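Local coordinates for protein taurocyamine kinase (Schistosoma mansoni, PDB 4WOD) that catalyses the reversible transfer of a phosphoryl group between ATP and the guanidino compound taurocyamine, with magnesium as cofactor, at residues 481-486 / 597-602; 577-582 / 591-596; 466-471 / 694-699; 663-668 / 687-692; 648-653 / 710-715. The protein carries 4 engineered substitutions. All coordinates share one frame; numbering follows the deposited sequence.

Interaction 1 of 5, residues 481-486 / 597-602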
# COMPACT_ATOMS: atom_id res chain seq x y z
N VAL A 481 14.89 31.64 10.24
CA VAL A 481 15.49 31.09 9.03
C VAL A 481 14.68 31.40 7.78
O VAL A 481 15.22 31.76 6.73
CB VAL A 481 15.66 29.57 9.16
CG1 VAL A 481 16.24 28.99 7.87
CG2 VAL A 481 16.56 29.23 10.36
N SER A 482 13.35 31.29 7.89
CA SER A 482 12.50 31.55 6.73
C SER A 482 11.04 31.76 7.13
O SER A 482 10.61 31.33 8.20
CB SER A 482 12.59 30.40 5.72
OG SER A 482 12.14 29.19 6.29
N THR A 483 10.30 32.40 6.24
CA THR A 483 8.90 32.73 6.48
C THR A 483 8.05 32.20 5.33
O THR A 483 8.51 32.11 4.19
CB THR A 483 8.73 34.26 6.63
OG1 THR A 483 9.63 34.74 7.63
CG2 THR A 483 7.29 34.64 7.01
N ARG A 484 6.80 31.85 5.64
CA ARG A 484 5.91 31.18 4.72
C ARG A 484 4.48 31.53 5.12
O ARG A 484 4.16 31.57 6.32
CB ARG A 484 6.17 29.66 4.77
CG ARG A 484 5.40 28.75 3.77
CD ARG A 484 5.64 27.27 4.18
NE ARG A 484 5.07 26.25 3.28
CZ ARG A 484 3.90 25.64 3.48
NH1 ARG A 484 3.14 25.97 4.51
NH2 ARG A 484 3.48 24.70 2.64
N VAL A 485 3.63 31.82 4.15
CA VAL A 485 2.18 31.85 4.39
C VAL A 485 1.52 31.07 3.27
O VAL A 485 1.86 31.24 2.12
CB VAL A 485 1.58 33.27 4.46
CG1 VAL A 485 0.10 33.20 4.92
CG2 VAL A 485 2.37 34.15 5.39
N ARG A 486 0.57 30.21 3.61
CA ARG A 486 -0.17 29.52 2.58
C ARG A 486 -1.68 29.57 2.84
O ARG A 486 -2.11 29.84 3.98
CB ARG A 486 0.28 28.07 2.45
CG ARG A 486 0.01 27.17 3.63
CD ARG A 486 -1.40 26.53 3.61
NE ARG A 486 -1.56 25.54 4.68
CZ ARG A 486 -2.68 25.30 5.35
NH1 ARG A 486 -3.79 25.99 5.09
NH2 ARG A 486 -2.70 24.37 6.29
N GLY A 597 12.87 36.90 7.69
CA GLY A 597 11.67 37.05 8.49
C GLY A 597 10.71 38.12 8.03
O GLY A 597 9.87 38.58 8.80
N ASN A 598 10.81 38.51 6.76
CA ASN A 598 9.96 39.57 6.23
C ASN A 598 8.57 39.06 5.85
O ASN A 598 8.28 38.79 4.68
CB ASN A 598 10.61 40.22 5.02
CG ASN A 598 9.94 41.52 4.65
OD1 ASN A 598 8.87 41.85 5.18
ND2 ASN A 598 10.56 42.27 3.75
N LEU A 599 7.71 38.97 6.87
CA LEU A 599 6.35 38.47 6.74
C LEU A 599 5.49 39.36 5.87
O LEU A 599 4.62 38.87 5.14
CB LEU A 599 5.73 38.33 8.13
CG LEU A 599 4.24 38.00 8.24
CD1 LEU A 599 3.95 36.68 7.54
CD2 LEU A 599 3.82 37.95 9.72
N ALA A 600 5.73 40.67 5.92
CA ALA A 600 4.92 41.59 5.15
C ALA A 600 5.10 41.31 3.67
O ALA A 600 4.14 41.37 2.92
CB ALA A 600 5.28 43.03 5.48
N ALA A 601 6.33 40.99 3.24
CA ALA A 601 6.61 40.73 1.83
C ALA A 601 6.09 39.35 1.38
O ALA A 601 5.66 39.19 0.25
CB ALA A 601 8.11 40.85 1.55
N VAL A 602 6.16 38.36 2.27
CA VAL A 602 5.62 37.03 1.95
C VAL A 602 4.10 37.13 1.82
O VAL A 602 3.49 36.58 0.88
CB VAL A 602 5.99 36.00 3.04
CG1 VAL A 602 5.46 34.61 2.66
CG2 VAL A 602 7.49 35.96 3.23
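Thr483 turns its whole side chain onto the start of helix 599-614 and splits its two branches between different partners. The hydroxyl branch lies over the glycine that precedes the helix, with Thr483 OG1 3.2 Å from Gly597 CA, and is hydrogen-bonded to the backbone carbonyl of Gly596. The methyl branch, CG2, stands anti to the backbone N (chi1 of OG1 -54°) and meets the end of Leu599, Thr483 CG2 lying 3.9 Å from Leu599 CD1, the two side chains crossing at about a right angle. Two residues on, Val485 points the same way. Its CG2 comes within 3.7 Å of Leu599 CD1, again crosswise, so that one leucine methyl is touched by both strand side chains.

Val602, one helical turn after Asn598, fills the interval between them. Its CG2 packs 4.0 Å from Thr483 CB, while CG1 settles against the strand backbone 3.7 Å from Val485 N and also approaches Val485 CG2. This is helix-on-sheet packing in the C-terminal domain of a phosphagen kinase: strand 480-489 runs inside the antiparallel sheet, and the helix that follows strand 588-595 lies on one face of it. Arg484 points away from the helix and lies beside Arg589; residues Ser482 to Arg486 are predicted to bind ATP. At the helix start Asn598 is the N-cap, its OD1 accepting a weak bond of 3.3 Å from Ala601 N. Farther out, Leu599 also packs on Met702 and Ala703 of helix 695-715.

Interaction 2 of 5, residues 577-582 / 591-596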
# COMPACT_ATOMS: atom_id res chain seq x y z
N THR A 577 9.61 31.38 -4.62
CA THR A 577 9.04 32.13 -3.51
C THR A 577 7.53 32.20 -3.61
O THR A 577 6.86 32.69 -2.71
CB THR A 577 9.59 33.55 -3.43
OG1 THR A 577 9.27 34.25 -4.64
CG2 THR A 577 11.10 33.52 -3.23
N PHE A 578 7.00 31.70 -4.71
CA PHE A 578 5.56 31.57 -4.89
C PHE A 578 5.31 30.22 -5.57
O PHE A 578 5.87 29.95 -6.63
CB PHE A 578 4.99 32.73 -5.72
CG PHE A 578 3.50 32.65 -5.90
CD1 PHE A 578 2.64 33.01 -4.87
CD2 PHE A 578 2.96 32.19 -7.10
CE1 PHE A 578 1.26 32.91 -5.03
CE2 PHE A 578 1.57 32.10 -7.27
CZ PHE A 578 0.73 32.45 -6.23
N LEU A 579 4.52 29.37 -4.93
CA LEU A 579 4.32 28.01 -5.42
C LEU A 579 2.86 27.62 -5.26
O LEU A 579 2.19 28.13 -4.37
CB LEU A 579 5.19 27.01 -4.65
CG LEU A 579 6.63 27.42 -4.28
CD1 LEU A 579 6.61 28.06 -2.91
CD2 LEU A 579 7.58 26.23 -4.34
N VAL A 580 2.38 26.72 -6.11
CA VAL A 580 1.02 26.19 -6.00
C VAL A 580 1.07 24.68 -6.20
O VAL A 580 1.61 24.20 -7.18
CB VAL A 580 0.05 26.81 -7.03
CG1 VAL A 580 -1.40 26.35 -6.74
CG2 VAL A 580 0.12 28.36 -7.03
N TRP A 581 0.53 23.93 -5.24
CA TRP A 581 0.35 22.49 -5.43
C TRP A 581 -1.06 22.25 -5.97
O TRP A 581 -2.04 22.71 -5.37
CB TRP A 581 0.53 21.73 -4.11
CG TRP A 581 1.89 21.15 -3.88
CD1 TRP A 581 2.22 19.82 -3.78
CD2 TRP A 581 3.12 21.88 -3.70
NE1 TRP A 581 3.58 19.68 -3.56
CE2 TRP A 581 4.14 20.93 -3.50
CE3 TRP A 581 3.44 23.24 -3.69
CZ2 TRP A 581 5.48 21.30 -3.29
CZ3 TRP A 581 4.77 23.61 -3.47
CH2 TRP A 581 5.76 22.65 -3.28
N VAL A 582 -1.17 21.51 -7.06
CA VAL A 582 -2.45 21.34 -7.73
C VAL A 582 -3.03 19.96 -7.40
O VAL A 582 -2.40 18.93 -7.65
CB VAL A 582 -2.33 21.53 -9.25
CG1 VAL A 582 -3.67 21.29 -9.93
CG2 VAL A 582 -1.82 22.94 -9.56
N ILE A 591 1.02 29.05 -1.96
CA ILE A 591 2.09 29.22 -0.98
C ILE A 591 3.01 30.37 -1.31
O ILE A 591 3.45 30.49 -2.44
CB ILE A 591 2.96 27.93 -0.89
CG1 ILE A 591 2.12 26.71 -0.52
CG2 ILE A 591 4.11 28.09 0.11
CD1 ILE A 591 2.62 25.44 -1.19
N SER A 592 3.32 31.21 -0.33
CA SER A 592 4.36 32.22 -0.51
C SER A 592 5.42 31.99 0.55
O SER A 592 5.08 31.71 1.69
CB SER A 592 3.78 33.64 -0.41
OG SER A 592 4.80 34.61 -0.65
N MET A 593 6.69 32.09 0.18
CA MET A 593 7.74 31.91 1.16
C MET A 593 9.06 32.52 0.71
O MET A 593 9.26 32.77 -0.47
CB MET A 593 7.94 30.42 1.46
CG MET A 593 8.47 29.66 0.25
SD MET A 593 8.91 27.95 0.58
CE MET A 593 7.36 27.22 1.08
N GLN A 594 9.96 32.75 1.67
CA GLN A 594 11.31 33.22 1.36
C GLN A 594 12.22 33.11 2.57
O GLN A 594 11.75 32.92 3.70
CB GLN A 594 11.29 34.68 0.87
CG GLN A 594 11.05 35.69 1.97
CD GLN A 594 10.62 37.04 1.43
OE1 GLN A 594 9.81 37.11 0.51
NE2 GLN A 594 11.17 38.11 1.99
N GLN A 595 13.52 33.22 2.34
CA GLN A 595 14.50 33.27 3.43
C GLN A 595 14.28 34.55 4.23
O GLN A 595 13.83 35.55 3.68
CB GLN A 595 15.93 33.24 2.89
CG GLN A 595 16.33 31.94 2.19
CD GLN A 595 16.62 30.83 3.16
OE1 GLN A 595 15.72 30.10 3.59
NE2 GLN A 595 17.90 30.66 3.51
N GLY A 596 14.60 34.51 5.51
CA GLY A 596 14.48 35.68 6.35
C GLY A 596 13.13 35.77 7.04
O GLY A 596 12.33 34.84 6.96
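The indole of Trp581 and the ring of Phe578 approach strand 588-595 from different faces of the sheet, and both meet Ile591. The CD1 methyl of Ile591 comes obliquely to the six-membered part of the indole, 3.4 Å from Trp581 CE3; elsewhere the indole makes a cation-pi contact with Arg589 and donates from NE1 to Leu547 O. Phe578 has the Ile591 carbonyl obliquely beside its ring, with Ile591 O 3.6 Å from Phe578 CD1, while His523 meets the ring edge-to-face.

On the face shared with Ile591, Leu579 sets CD1 3.9 Å from Ile591 CG2 and 4.0 Å from Met593 CG. The methionine chain crosses the leucine at about a right angle and bends at chi3 (62°), which brings its CE methyl back beside the same Leu579 CD1.

Three backbone bonds join the strands. Leu579 and Ile591 form a hydrogen-bonded pair, with Leu579 N 2.9 Å from Ile591 O and Ile591 N 2.8 Å from Leu579 O, and Phe578 with Ser592 is the adjoining non-hydrogen-bonded pair. Beyond it, Met593 N donates to Thr577 O at 3.0 Å; that oxygen also receives Arg605 NE. The arrangement is an antiparallel beta hairpin of the phosphagen kinase catalytic sheet, and on the Ile591 and Met593 face it borders Arg484 and Arg589, predicted to bind ATP.

Interaction 3 of 5, residues 466-471 / 694-699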
# COMPACT_ATOMS: atom_id res chain seq x y z
N SER A 466 -0.29 47.77 1.50
CA SER A 466 0.79 48.75 1.59
C SER A 466 0.95 49.28 3.02
O SER A 466 1.95 49.93 3.34
CB SER A 466 0.53 49.91 0.63
OG SER A 466 -0.63 50.63 1.01
N LYS A 467 -0.03 49.02 3.87
CA LYS A 467 0.05 49.46 5.26
C LYS A 467 -0.35 48.31 6.18
O LYS A 467 -1.36 48.37 6.87
CB LYS A 467 -0.84 50.69 5.49
CG LYS A 467 -0.28 51.67 6.53
CD LYS A 467 -1.10 52.95 6.63
CE LYS A 467 -0.66 53.78 7.85
NZ LYS A 467 -1.29 55.15 7.90
N LEU A 468 0.47 47.26 6.18
CA LEU A 468 0.21 46.08 6.99
C LEU A 468 0.67 46.28 8.44
O LEU A 468 1.58 47.06 8.71
CB LEU A 468 0.91 44.87 6.37
CG LEU A 468 0.40 44.39 5.01
CD1 LEU A 468 1.44 43.53 4.34
CD2 LEU A 468 -0.93 43.64 5.16
N PRO A 469 0.04 45.57 9.40
CA PRO A 469 0.45 45.75 10.79
C PRO A 469 1.58 44.80 11.20
O PRO A 469 1.64 44.38 12.35
CB PRO A 469 -0.82 45.43 11.57
CG PRO A 469 -1.47 44.37 10.73
CD PRO A 469 -1.16 44.73 9.29
N PHE A 470 2.44 44.46 10.25
CA PHE A 470 3.63 43.67 10.54
C PHE A 470 4.63 43.93 9.42
O PHE A 470 4.25 44.37 8.34
CB PHE A 470 3.30 42.17 10.66
CG PHE A 470 2.35 41.66 9.59
CD1 PHE A 470 1.01 41.44 9.88
CD2 PHE A 470 2.81 41.38 8.32
CE1 PHE A 470 0.14 40.98 8.90
CE2 PHE A 470 1.94 40.91 7.33
CZ PHE A 470 0.60 40.71 7.63
N GLY A 471 5.90 43.68 9.69
CA GLY A 471 6.92 43.94 8.70
C GLY A 471 7.94 42.82 8.68
O GLY A 471 7.63 41.68 8.31
N THR A 694 -9.99 37.04 10.77
CA THR A 694 -9.68 37.42 9.39
C THR A 694 -8.27 36.95 9.01
O THR A 694 -7.49 36.51 9.86
CB THR A 694 -9.79 38.93 9.16
OG1 THR A 694 -8.80 39.60 9.94
CG2 THR A 694 -11.19 39.45 9.54
N GLU A 695 -7.95 37.05 7.72
CA GLU A 695 -6.64 36.67 7.22
C GLU A 695 -5.58 37.56 7.86
O GLU A 695 -4.55 37.09 8.36
CB GLU A 695 -6.60 36.79 5.68
CG GLU A 695 -7.37 35.70 4.91
CD GLU A 695 -8.88 35.92 4.83
OE1 GLU A 695 -9.38 36.93 5.34
OE2 GLU A 695 -9.58 35.06 4.24
N LEU A 696 -5.86 38.85 7.88
CA LEU A 696 -4.99 39.83 8.53
C LEU A 696 -4.72 39.47 10.00
O LEU A 696 -3.58 39.48 10.45
CB LEU A 696 -5.61 41.22 8.42
CG LEU A 696 -4.68 42.41 8.66
CD1 LEU A 696 -3.48 42.36 7.72
CD2 LEU A 696 -5.46 43.70 8.47
N GLN A 697 -5.78 39.13 10.73
CA GLN A 697 -5.60 38.75 12.13
C GLN A 697 -4.79 37.46 12.24
O GLN A 697 -3.93 37.34 13.12
CB GLN A 697 -6.96 38.61 12.84
CG GLN A 697 -7.72 39.93 12.93
CD GLN A 697 -9.17 39.77 13.36
OE1 GLN A 697 -9.85 38.79 13.02
NE2 GLN A 697 -9.66 40.74 14.13
N ALA A 698 -5.05 36.50 11.35
CA ALA A 698 -4.31 35.24 11.36
C ALA A 698 -2.81 35.50 11.25
O ALA A 698 -2.02 34.97 12.02
CB ALA A 698 -4.78 34.33 10.22
N ALA A 699 -2.43 36.31 10.28
CA ALA A 699 -1.02 36.60 10.07
C ALA A 699 -0.47 37.45 11.22
O ALA A 699 0.69 37.30 11.61
CB ALA A 699 -0.80 37.29 8.73
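Segment 466-471 is an irregular loop that passes the start of helix 695-715 at a distance, Leu468 and Leu696 being 8.3 Å apart at their CA atoms and Phe470 and Ala699 8.5 Å. Side chains alone therefore bridge the gap. At the helix start, Thr694 and Gln697 form a capping box: Gln697 N donates to Thr694 OG1, and Thr694 N returns a nearly straight bond of 2.9 Å to Gln697 OE1.

Leu696 touches three loop residues with one methyl. Its CG is trans to the amide nitrogen (chi1 -163°), which extends the side chain toward the loop, and Leu696 CD1 meets the proline ring at Pro469 CD, 3.7 Å away. The same methyl lies 3.8 Å from Leu468 CD2 and 4.0 Å from Phe470 CE1. The loop links the N-terminal and C-terminal parts of the second phosphagen kinase unit, running from helix 437-448 to strand 480-489, and here it packs beside the start of the last helix, at the surface.

Phe470 closes the other end of the contact. Its ring approaches Ala699 obliquely, with CE1 3.8 Å and CZ 3.9 Å from Ala699 CB, while the CB of Leu468 sits over one face toward the rim. Tyr603 of helix 599-614 packs edge-to-face with the same ring and also touches Leu468 and Ala699.

Interaction 4 of 5, residues 663-668 / 687-692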
# COMPACT_ATOMS: atom_id res chain seq x y z
N LYS A 663 -1.19 30.52 24.89
CA LYS A 663 -1.87 31.80 25.11
C LYS A 663 -1.79 32.72 23.90
O LYS A 663 -2.61 33.63 23.76
CB LYS A 663 -1.29 32.49 26.35
CG LYS A 663 -1.39 31.65 27.62
CD LYS A 663 -0.47 32.16 28.72
CE LYS A 663 -0.86 33.57 29.16
NZ LYS A 663 0.10 34.12 30.16
N TYR A 664 -0.83 32.47 23.02
CA TYR A 664 -0.75 33.22 21.77
C TYR A 664 -1.29 32.40 20.60
O TYR A 664 -1.19 32.81 19.44
CB TYR A 664 0.68 33.68 21.52
CG TYR A 664 1.09 34.85 22.39
CD1 TYR A 664 1.03 36.15 21.91
CD2 TYR A 664 1.50 34.66 23.71
CE1 TYR A 664 1.40 37.23 22.70
CE2 TYR A 664 1.87 35.73 24.51
CZ TYR A 664 1.81 37.01 24.00
OH TYR A 664 2.17 38.08 24.79
N MET A 665 -1.87 31.24 20.92
CA MET A 665 -2.58 30.39 19.96
C MET A 665 -1.69 30.04 18.77
O MET A 665 -2.06 30.21 17.60
CB MET A 665 -3.88 31.08 19.53
CG MET A 665 -4.88 31.20 20.68
SD MET A 665 -6.37 32.17 20.34
CE MET A 665 -5.70 33.84 20.25
N LEU A 666 -0.51 29.54 19.11
CA LEU A 666 0.48 29.11 18.14
C LEU A 666 0.70 27.62 18.25
O LEU A 666 0.45 27.03 19.30
CB LEU A 666 1.81 29.83 18.36
CG LEU A 666 1.85 31.34 18.22
CD1 LEU A 666 3.20 31.86 18.71
CD2 LEU A 666 1.63 31.71 16.76
N GLN A 667 1.17 27.02 17.16
CA GLN A 667 1.55 25.62 17.17
C GLN A 667 3.04 25.56 16.93
O GLN A 667 3.58 26.36 16.16
CB GLN A 667 0.79 24.84 16.10
CG GLN A 667 1.40 23.48 15.79
CD GLN A 667 1.03 22.97 14.41
OE1 GLN A 667 -0.05 22.41 14.22
NE2 GLN A 667 1.94 23.14 13.45
N ALA A 668 3.72 24.63 17.60
CA ALA A 668 5.16 24.46 17.44
C ALA A 668 5.49 23.02 17.06
O ALA A 668 4.91 22.08 17.60
CB ALA A 668 5.89 24.85 18.71
N ASN A 687 0.46 30.06 13.31
CA ASN A 687 -0.83 30.33 13.95
C ASN A 687 -1.65 29.06 13.98
O ASN A 687 -1.64 28.28 13.02
CB ASN A 687 -1.59 31.44 13.23
CG ASN A 687 -1.88 31.12 11.77
OD1 ASN A 687 -0.97 31.10 10.94
ND2 ASN A 687 -3.16 30.91 11.44
N LYS A 688 -2.36 28.84 15.07
CA LYS A 688 -3.22 27.67 15.14
C LYS A 688 -4.61 27.96 14.56
O LYS A 688 -5.23 27.08 13.96
CB LYS A 688 -3.32 27.19 16.58
CG LYS A 688 -3.76 25.75 16.71
CD LYS A 688 -4.08 25.39 18.16
CE LYS A 688 -4.59 26.61 18.93
NZ LYS A 688 -5.78 26.27 19.77
N ARG A 689 -5.10 29.19 14.71
CA ARG A 689 -6.46 29.49 14.29
C ARG A 689 -6.61 29.50 12.77
O ARG A 689 -5.67 29.85 12.05
CB ARG A 689 -6.90 30.84 14.85
CG ARG A 689 -7.01 30.84 16.38
CD ARG A 689 -7.22 32.24 16.91
NE ARG A 689 -8.62 32.63 16.84
CZ ARG A 689 -9.07 33.86 17.04
NH1 ARG A 689 -8.22 34.85 17.30
NH2 ARG A 689 -10.37 34.11 16.97
N ARG A 690 -7.80 29.13 12.29
CA ARG A 690 -8.12 29.19 10.85
C ARG A 690 -9.46 29.87 10.62
O ARG A 690 -9.65 30.58 9.63
CB ARG A 690 -8.17 27.78 10.23
CG ARG A 690 -6.89 27.00 10.35
CD ARG A 690 -5.91 27.39 9.26
NE ARG A 690 -4.75 26.50 9.29
CZ ARG A 690 -3.72 26.66 10.12
NH1 ARG A 690 -3.70 27.69 10.95
NH2 ARG A 690 -2.70 25.80 10.10
N LEU A 691 -10.38 29.61 11.54
CA LEU A 691 -11.78 29.99 11.40
C LEU A 691 -12.18 30.90 12.57
O LEU A 691 -11.77 30.66 13.71
CB LEU A 691 -12.65 28.73 11.36
CG LEU A 691 -14.17 28.86 11.30
CD1 LEU A 691 -14.56 29.33 9.93
CD2 LEU A 691 -14.83 27.53 11.62
N GLY A 692 -12.95 31.94 12.30
CA GLY A 692 -13.39 32.84 13.35
C GLY A 692 -12.54 34.09 13.46
O GLY A 692 -12.66 34.87 14.40
O HOH W 1 -3.46 31.52 16.07
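Lys688 N donates to Met665 O over 2.9 Å at 164°, the direct backbone bond in the ordered, strand-like part of this contact. Just beside it Leu666 and Asn687 form an antiparallel non-hydrogen-bonded pair whose side chains diverge, and Leu666 turns its CD2 methyl back to 4.0 Å from Asn687 CA. Asn687 itself is held from elsewhere: OD1 accepts from Ala641 N and ND2 donates to Met639 O, tying the end of strand 682-687 to strand 639-646.

The other side is made by more exposed side chains. Met665, the positive-phi residue of the Schellman motif ending helix 658-663, bends its chain at chi3 (-70°) and crosses Arg689 obliquely, with SD 3.5 Å from Arg689 CD and CE near the guanidinium. A water accepts from Arg689 N at 3.2 Å; its approach to Met665 O is suspiciously short and doubtful. Lys688 CB lies 3.4 Å from Met665 O, and its bent chain is exposed.

The sulfur and methyl of Met665 shield the aliphatic part of Arg689, whose NH1 forms a salt bridge with Glu701. The salt bridge with Glu701 probably balances the arginine charge at the partly exposed rim of the sheet.

Interaction 5 of 5, residues 648-653 / 710-715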
# COMPACT_ATOMS: atom_id res chain seq x y z
N PRO A 648 17.16 28.37 20.75
CA PRO A 648 17.89 27.36 21.53
C PRO A 648 17.60 27.44 23.03
O PRO A 648 17.42 26.41 23.69
CB PRO A 648 19.36 27.70 21.25
CG PRO A 648 19.34 28.41 19.96
CD PRO A 648 18.09 29.22 19.98
N LYS A 649 17.53 28.67 23.55
CA LYS A 649 17.32 28.87 24.97
C LYS A 649 15.93 28.42 25.36
O LYS A 649 15.76 27.53 26.18
CB LYS A 649 17.51 30.33 25.35
CG LYS A 649 18.81 30.64 26.12
CD LYS A 649 19.41 31.91 25.57
CE LYS A 649 20.92 31.97 25.64
NZ LYS A 649 21.45 32.81 24.52
N LEU A 650 14.93 29.08 24.77
CA LEU A 650 13.54 28.90 25.15
C LEU A 650 13.04 27.46 24.96
O LEU A 650 12.21 26.98 25.73
CB LEU A 650 12.66 29.87 24.36
CG LEU A 650 11.14 29.70 24.42
CD1 LEU A 650 10.62 29.78 25.84
CD2 LEU A 650 10.51 30.77 23.56
N SER A 651 13.56 26.78 23.94
CA SER A 651 13.20 25.38 23.71
C SER A 651 13.72 24.48 24.82
O SER A 651 13.35 23.31 24.90
CB SER A 651 13.72 24.90 22.35
OG SER A 651 15.01 25.43 22.06
N SER A 652 14.56 25.04 25.69
CA SER A 652 15.07 24.32 26.86
C SER A 652 14.44 24.81 28.17
O SER A 652 14.91 24.47 29.26
CB SER A 652 16.59 24.43 26.94
OG SER A 652 17.01 25.77 27.11
N GLN A 653 13.39 25.63 28.08
CA GLN A 653 12.44 25.78 29.18
C GLN A 653 11.06 25.62 28.57
O GLN A 653 10.27 26.57 28.50
CB GLN A 653 12.59 27.13 29.91
CG GLN A 653 12.84 26.98 31.42
CD GLN A 653 12.55 28.25 32.20
OE1 GLN A 653 12.25 29.29 31.63
NE2 GLN A 653 12.63 28.15 33.53
N ILE A 710 10.70 35.78 20.38
CA ILE A 710 12.03 36.32 20.11
C ILE A 710 12.48 37.21 21.25
O ILE A 710 13.61 37.09 21.73
CB ILE A 710 12.07 37.10 18.78
CG1 ILE A 710 11.93 36.14 17.59
CG2 ILE A 710 13.36 37.89 18.66
CD1 ILE A 710 12.02 36.81 16.23
N GLU A 711 11.61 38.09 21.72
CA GLU A 711 11.99 38.96 22.82
C GLU A 711 12.11 38.19 24.13
O GLU A 711 12.85 38.59 25.03
CB GLU A 711 11.01 40.13 22.96
CG GLU A 711 11.59 41.41 22.39
CD GLU A 711 12.62 42.01 23.31
OE1 GLU A 711 12.85 41.45 24.40
OE2 GLU A 711 13.26 43.01 22.93
N ILE A 712 11.39 37.07 24.25
CA ILE A 712 11.58 36.19 25.40
C ILE A 712 12.96 35.56 25.32
O ILE A 712 13.66 35.47 26.32
CB ILE A 712 10.51 35.08 25.48
CG1 ILE A 712 9.13 35.66 25.80
CG2 ILE A 712 10.89 34.03 26.52
CD1 ILE A 712 9.10 36.50 27.05
N GLU A 713 13.34 35.15 24.11
CA GLU A 713 14.59 34.44 23.86
C GLU A 713 15.84 35.22 24.27
O GLU A 713 16.72 34.66 24.91
CB GLU A 713 14.69 34.05 22.38
CG GLU A 713 15.96 33.32 21.95
CD GLU A 713 16.10 31.93 22.54
OE1 GLU A 713 15.15 31.42 23.17
OE2 GLU A 713 17.18 31.33 22.34
N LYS A 714 15.93 36.49 23.88
CA LYS A 714 17.08 37.33 24.24
C LYS A 714 17.11 37.51 25.75
O LYS A 714 18.17 37.73 26.35
CB LYS A 714 17.05 38.70 23.54
CG LYS A 714 15.67 39.13 23.12
CD LYS A 714 15.56 40.45 22.33
CE LYS A 714 16.08 40.39 20.90
NZ LYS A 714 15.73 41.65 20.17
N GLY A 715 15.94 37.38 26.37
CA GLY A 715 15.81 37.51 27.81
C GLY A 715 16.54 36.43 28.60
O GLY A 715 16.91 36.65 29.75
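A carboxylate near the end of helix 695-715, the last helix of the C-terminal domain, receives two successive backbone N-H groups of the loop that follows strand 639-646. Glu713 OE2 accepts from Lys649 N at 2.9 Å, and Glu713 OE1 accepts from Leu650 N at 2.8 Å. Each oxygen uses its syn lone pair, and the two bonds are similarly bent, at about 155°, so the carboxylate grips the backbone at the start of the short 3-10 segment 650-651 with both oxygens.

The side chain reaches this position by leaving the helix extended, CG opposite the main-chain nitrogen (chi1 179°), and then bending at chi2 (67°), which carries its end toward the loop. Carbon atoms of the loop also lie close to the oxygens: Pro648 CD lies 3.3 Å from Glu713 OE2, Lys649 CB is 3.2 Å from the same oxygen, and Leu650 CB is 3.2 Å from Glu713 OE1. The chains of Pro648 and Lys649 each cross the glutamate at about a right angle. A looser apolar contact is Leu650 CD1 with Ile712 CG2, 4.3 Å. Phe479 and Ile647 pack on Glu713 as well.

The Lys649 ammonium does not bind the acid; NZ stays 5.0 Å from Glu713 OE2. Glu713 is buried, and if ionised, its charge would be stabilised chiefly by the two main-chain N-H groups, with the lysine probably adding a longer-range electrostatic contribution. Such pairing would favour the ionised carboxylate and fix its rotation.

Overall arrangement
All five contacts lie in the second phosphagen kinase unit, and several share elements. Interactions 1 and 2 are the buried ones and neighbours in the central sheet: strand 588-595 of interaction 2 runs beside strand 480-489 and leads into the helix of interaction 1, the two also joined by a hydrogen bond between Ser592 and Val602. Interaction 1 is apolar packing, interaction 2 a backbone ladder with side chains on both faces. Interactions 3 and 5 use opposite ends of helix 695-715, the first a purely apolar surface contact, the second held by a carboxylate. Interaction 4, partly buried at the sheet's far edge, mixes a backbone bond, water and a methionine-arginine contact.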